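NAD(+) phosphorylase MbcT (Mycobacterium tuberculosis, PDB 6FKG) degrades NAD(+) by phosphorolysis as the toxin of a type II toxin-antitoxin pair, killing the cell unless its antitoxin MbcA blocks the active site. Local coordinates at residues F54-L59 against L153-E159; F44-P50 against W125-V131. All coordinates share one frame; numbering follows the deposited sequence.

Contact 1 of 2, residues F54-L59 against L153-E159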
# COMPACT_ATOMS: atom_id res chain seq x y z
N PHE B 54 3.26 -6.09 30.02
CA PHE B 54 3.54 -6.01 31.44
C PHE B 54 5.01 -6.25 31.70
O PHE B 54 5.65 -6.99 30.96
CB PHE B 54 2.69 -7.02 32.25
CG PHE B 54 2.77 -8.47 31.73
CD1 PHE B 54 3.73 -9.35 32.21
CD2 PHE B 54 1.85 -8.94 30.81
CE1 PHE B 54 3.78 -10.68 31.76
CE2 PHE B 54 1.88 -10.26 30.35
CZ PHE B 54 2.85 -11.13 30.82
N PRO B 55 5.55 -5.62 32.75
CA PRO B 55 6.91 -5.93 33.20
C PRO B 55 6.96 -7.35 33.73
O PRO B 55 5.97 -7.88 34.25
CB PRO B 55 7.17 -4.92 34.33
CG PRO B 55 6.06 -3.91 34.26
CD PRO B 55 4.91 -4.58 33.58
N ALA B 56 8.12 -7.98 33.58
CA ALA B 56 8.31 -9.32 34.13
C ALA B 56 9.75 -9.48 34.59
O ALA B 56 10.66 -8.92 33.98
CB ALA B 56 7.96 -10.39 33.08
N ILE B 57 9.93 -10.23 35.68
CA ILE B 57 11.23 -10.46 36.29
C ILE B 57 11.52 -11.94 36.27
O ILE B 57 10.69 -12.73 36.71
CB ILE B 57 11.27 -10.01 37.77
CG1 ILE B 57 10.94 -8.53 37.93
CG2 ILE B 57 12.64 -10.29 38.37
CD1 ILE B 57 10.86 -8.14 39.40
N TYR B 58 12.70 -12.33 35.79
CA TYR B 58 13.07 -13.74 35.76
C TYR B 58 14.06 -14.08 36.88
O TYR B 58 15.14 -13.47 36.97
CB TYR B 58 13.64 -14.08 34.38
CG TYR B 58 12.56 -14.16 33.31
CD1 TYR B 58 12.05 -13.01 32.72
CD2 TYR B 58 12.03 -15.39 32.93
CE1 TYR B 58 11.05 -13.08 31.76
CE2 TYR B 58 11.03 -15.47 31.97
CZ TYR B 58 10.53 -14.31 31.40
OH TYR B 58 9.53 -14.38 30.46
N LEU B 59 13.68 -15.03 37.74
CA LEU B 59 14.53 -15.46 38.85
C LEU B 59 14.73 -16.97 38.81
O LEU B 59 13.91 -17.68 38.26
CB LEU B 59 13.91 -15.07 40.20
CG LEU B 59 13.59 -13.56 40.31
CD1 LEU B 59 12.10 -13.36 40.43
CD2 LEU B 59 14.29 -12.97 41.50
N LEU B 153 11.33 -18.73 38.29
CA LEU B 153 10.15 -17.97 38.69
C LEU B 153 10.04 -16.75 37.79
O LEU B 153 11.00 -15.98 37.66
CB LEU B 153 10.24 -17.54 40.15
CG LEU B 153 9.17 -16.54 40.61
CD1 LEU B 153 7.77 -17.13 40.45
CD2 LEU B 153 9.44 -16.11 42.04
N VAL B 154 8.88 -16.58 37.17
CA VAL B 154 8.60 -15.39 36.38
C VAL B 154 7.60 -14.56 37.15
O VAL B 154 6.49 -15.01 37.37
CB VAL B 154 8.04 -15.74 35.00
CG1 VAL B 154 8.01 -14.49 34.12
CG2 VAL B 154 8.90 -16.83 34.37
N VAL B 155 8.00 -13.36 37.58
CA VAL B 155 7.13 -12.51 38.38
C VAL B 155 6.55 -11.41 37.50
O VAL B 155 7.28 -10.64 36.90
CB VAL B 155 7.88 -11.87 39.57
CG1 VAL B 155 6.92 -11.06 40.43
CG2 VAL B 155 8.55 -12.95 40.41
N THR B 156 5.22 -11.35 37.41
CA THR B 156 4.59 -10.53 36.38
C THR B 156 3.90 -9.33 37.00
O THR B 156 3.10 -9.48 37.93
CB THR B 156 3.58 -11.36 35.54
OG1 THR B 156 2.66 -12.03 36.40
CG2 THR B 156 4.31 -12.42 34.72
N ALA B 157 4.23 -8.14 36.49
CA ALA B 157 3.66 -6.88 36.98
C ALA B 157 3.78 -6.78 38.50
O ALA B 157 2.81 -6.49 39.21
CB ALA B 157 2.22 -6.74 36.54
N TYR B 158 4.99 -7.06 38.98
CA TYR B 158 5.36 -7.05 40.39
C TYR B 158 4.81 -5.85 41.15
O TYR B 158 4.18 -6.00 42.20
CB TYR B 158 6.89 -7.09 40.48
CG TYR B 158 7.48 -6.57 41.76
CD1 TYR B 158 8.37 -5.50 41.75
CD2 TYR B 158 7.16 -7.16 42.98
CE1 TYR B 158 8.91 -5.01 42.93
CE2 TYR B 158 7.70 -6.68 44.16
CZ TYR B 158 8.57 -5.62 44.14
OH TYR B 158 9.11 -5.15 45.32
N GLU B 159 5.04 -4.67 40.59
CA GLU B 159 4.72 -3.41 41.25
C GLU B 159 3.24 -3.28 41.61
O GLU B 159 2.90 -2.84 42.71
CB GLU B 159 5.16 -2.24 40.36
CG GLU B 159 6.68 -2.18 40.07
CD GLU B 159 7.14 -3.10 38.91
OE1 GLU B 159 6.37 -3.98 38.47
OE2 GLU B 159 8.29 -2.92 38.45
O HOH W 1 7.34 -7.77 37.37
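The chi1 of Val-154 (-169°) sends CG1 away from the backbone N, and that of Tyr-58 (-74°) sets its ring beside its own N, so the two side chains run side by side. The methyl settles over one ring face: CG1 of Val-154 is 4.0 Å from the centroid of the Tyr-58 ring, a CH-pi contact. The other branch reaches the CD2-CE2 side of the ring, CG2 of Val-154 lying 3.5 Å from CE2 of Tyr-58. A beta-branched valine suits this place because it offers one methyl to the face and another to the ring's flank. Farther along the same side of the sheet, CG2 of Thr-156 touches CE1 of Phe-54 at 3.5 Å.

Apart from Phe-54, these residues belong to two antiparallel strands of the curved mixed sheet of the RES domain. Ile-57 with Val-155 and Leu-59 with Leu-153 are the hydrogen-bonded pairs, each joined by two backbone bonds; N of Val-155 lies 2.9 Å from O of Ile-57. Tyr-58 with Val-154 lies between them, and Ala-56 with Thr-156 follows beyond Ile-57, both non-hydrogen-bonded pairs.

On the opposite face aliphatic residues meet, CD1 of Leu-59 lying 3.6 Å from CG2 of Val-155. Strands 19-30 and 89-103 pack against this apolar face through residues such as Cys-25 and Leu-99.

Where the strand pairing ends, N of Ala-157 still reaches O of Pro-55 at 2.8 Å, with a nearly straight N-H...O angle of 172°. Ala-157 is the N-cap of helix 158-161; a water accepts from N of Tyr-158 and is placed to donate to O of Val-155, though other acceptors compete for its protons.

Contact 2 of 2, residues F44-P50 against W125-V131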
# COMPACT_ATOMS: atom_id res chain seq x y z
N PHE B 44 11.26 -6.44 25.11
CA PHE B 44 11.68 -7.47 24.14
C PHE B 44 10.77 -8.68 24.13
O PHE B 44 10.64 -9.36 23.10
CB PHE B 44 13.12 -7.93 24.40
CG PHE B 44 13.67 -8.82 23.30
CD1 PHE B 44 13.92 -8.28 22.05
CD2 PHE B 44 13.88 -10.17 23.52
CE1 PHE B 44 14.39 -9.07 21.02
CE2 PHE B 44 14.37 -10.99 22.47
CZ PHE B 44 14.61 -10.43 21.23
N GLY B 45 10.14 -8.95 25.26
CA GLY B 45 9.52 -10.25 25.48
C GLY B 45 10.52 -11.16 26.18
O GLY B 45 11.72 -10.87 26.19
N GLY B 46 10.03 -12.24 26.78
CA GLY B 46 10.87 -13.25 27.40
C GLY B 46 10.24 -14.60 27.11
O GLY B 46 9.15 -14.65 26.54
N ARG B 47 10.91 -15.69 27.48
CA ARG B 47 10.38 -17.00 27.15
C ARG B 47 8.94 -17.14 27.64
O ARG B 47 8.09 -17.70 26.94
CB ARG B 47 11.24 -18.14 27.73
CG ARG B 47 10.63 -19.52 27.42
CD ARG B 47 11.62 -20.66 27.58
NE ARG B 47 12.78 -20.55 26.69
CZ ARG B 47 12.89 -21.09 25.48
NH1 ARG B 47 11.89 -21.81 24.95
NH2 ARG B 47 14.00 -20.92 24.78
N TRP B 48 8.67 -16.59 28.82
CA TRP B 48 7.37 -16.74 29.46
C TRP B 48 6.51 -15.47 29.49
O TRP B 48 5.58 -15.38 30.28
CB TRP B 48 7.57 -17.25 30.90
CG TRP B 48 8.12 -18.66 30.96
CD1 TRP B 48 9.43 -19.03 31.05
CD2 TRP B 48 7.36 -19.87 30.92
NE1 TRP B 48 9.53 -20.41 31.07
CE2 TRP B 48 8.27 -20.95 30.99
CE3 TRP B 48 5.99 -20.16 30.84
CZ2 TRP B 48 7.85 -22.29 31.00
CZ3 TRP B 48 5.58 -21.50 30.84
CH2 TRP B 48 6.51 -22.54 30.92
N ASN B 49 6.81 -14.49 28.65
CA ASN B 49 5.91 -13.33 28.55
C ASN B 49 5.98 -12.69 27.18
O ASN B 49 7.06 -12.49 26.63
CB ASN B 49 6.23 -12.26 29.62
CG ASN B 49 7.54 -11.54 29.36
OD1 ASN B 49 8.61 -12.08 29.65
ND2 ASN B 49 7.47 -10.34 28.79
N PRO B 50 4.81 -12.34 26.63
CA PRO B 50 4.80 -11.56 25.40
C PRO B 50 5.32 -10.16 25.73
O PRO B 50 5.30 -9.77 26.90
CB PRO B 50 3.33 -11.53 25.01
CG PRO B 50 2.62 -11.56 26.34
CD PRO B 50 3.46 -12.46 27.22
N TRP B 125 9.18 -19.48 21.52
CA TRP B 125 8.64 -19.06 22.80
C TRP B 125 7.10 -19.00 22.84
O TRP B 125 6.53 -18.71 23.90
CB TRP B 125 9.17 -17.66 23.16
CG TRP B 125 10.65 -17.56 23.50
CD1 TRP B 125 11.56 -18.58 23.64
CD2 TRP B 125 11.38 -16.34 23.74
NE1 TRP B 125 12.80 -18.07 23.96
CE2 TRP B 125 12.71 -16.70 24.03
CE3 TRP B 125 11.02 -14.98 23.75
CZ2 TRP B 125 13.69 -15.75 24.31
CZ3 TRP B 125 12.00 -14.04 24.03
CH2 TRP B 125 13.32 -14.43 24.31
N SER B 126 6.43 -19.23 21.71
CA SER B 126 5.00 -18.85 21.60
C SER B 126 4.11 -19.51 22.65
O SER B 126 3.27 -18.85 23.27
CB SER B 126 4.45 -19.17 20.21
OG SER B 126 4.31 -20.56 19.99
N GLY B 127 4.27 -20.81 22.86
CA GLY B 127 3.44 -21.51 23.82
C GLY B 127 3.62 -21.03 25.24
O GLY B 127 2.64 -20.73 25.94
N CYS B 128 4.88 -20.95 25.68
CA CYS B 128 5.17 -20.41 27.01
C CYS B 128 4.66 -18.98 27.16
O CYS B 128 4.14 -18.60 28.22
CB CYS B 128 6.67 -20.44 27.31
SG CYS B 128 7.36 -22.13 27.37
N GLN B 129 4.82 -18.16 26.12
CA GLN B 129 4.37 -16.77 26.23
C GLN B 129 2.86 -16.67 26.38
O GLN B 129 2.35 -15.85 27.13
CB GLN B 129 4.83 -15.95 25.02
CG GLN B 129 6.33 -15.66 25.03
CD GLN B 129 6.77 -14.89 23.81
OE1 GLN B 129 6.32 -15.15 22.70
NE2 GLN B 129 7.65 -13.91 24.01
N ALA B 130 2.13 -17.51 25.65
CA ALA B 130 0.68 -17.51 25.76
C ALA B 130 0.26 -17.91 27.17
O ALA B 130 -0.68 -17.35 27.73
CB ALA B 130 0.06 -18.45 24.74
N VAL B 131 0.98 -18.88 27.75
CA VAL B 131 0.67 -19.33 29.10
C VAL B 131 0.98 -18.23 30.13
O VAL B 131 0.16 -17.96 31.02
CB VAL B 131 1.44 -20.64 29.44
CG1 VAL B 131 1.31 -20.98 30.90
CG2 VAL B 131 0.93 -21.79 28.57
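Cys-128 lies over one face of the Trp-48 indole, its CB 3.7 Å from the centroid of the six-membered ring and its SG also 3.7 Å from that centroid, a CH-pi and a sulfur-aromatic contact sharing the same face. SG is turned beside the backbone N of Cys-128 (chi1 -64°), which carries it across the ring toward CZ2 and CH2. A small, polarisable thiol suits a helix lying this close to an indole. At the ring's edge comes CG1 of Val-131.

A second indole carries loop backbone: CA of Arg-47 stands 3.7 Å from the centroid of the five-membered ring of Trp-125, and the carbonyl carbon of Gly-46 lies over the same face. CE2 of Phe-44 adds its edge at CH2 of Trp-125. Glycine suits Gly-45, whose backbone angles (phi 93°) would jam a CB against the preceding carbonyl O, and Gly-46, where a CB would strike OD1 of Asn-49.

The polar edge begins with Gln-129, extended to the type I turn Gly-46 to Asn-49. Its NE2 donates to O of Gly-46 at 3.0 Å and, more weakly, to O of Asn-49. O of Gly-46 is gripped by this NE2 and the turn's own Asn-49 N, from opposite faces of its plane. The Arg-47 guanidinium crosses Trp-125 (planes 69° apart), with NE1 of Trp-125 over one guanidinium face near its rim, not in a flat stack. NH2 of Arg-47 and NE1 of Trp-125, both donors 3.2 Å apart, instead bind OXT of Val-115 of an MbcA chain, by salt bridge and hydrogen bond respectively, consistent with the antitoxin blocking the active site.

The loop following helix 39-44 lies against the first turns of helix 126-137, whose Val-131 also packs on Ile-13 of helix 7-16.

In the fold
Both contacts are buried, but contact 1 lies nearer the centre of the chain, whereas contact 2 borders the antitoxin. Contact 1 joins strand to strand, mostly by backbone bonds and aliphatic packing; contact 2 seats an irregular loop on a helix, using indole faces and a glutamine amide in place of regular pairing. Both involve helix 126-137, since Phe-54 of contact 1 stacks on its Trp-136. The segments alternate along the chain, and Tyr-58 connects them: its OH lies 2.6 Å from OD1 of Asn-49 and 2.9 Å from N of Trp-48, probable hydrogen bonds tying the loop to the sheet. The ring of Phe-114 of an MbcA chain meets the Tyr-58 ring, planes at about 50°.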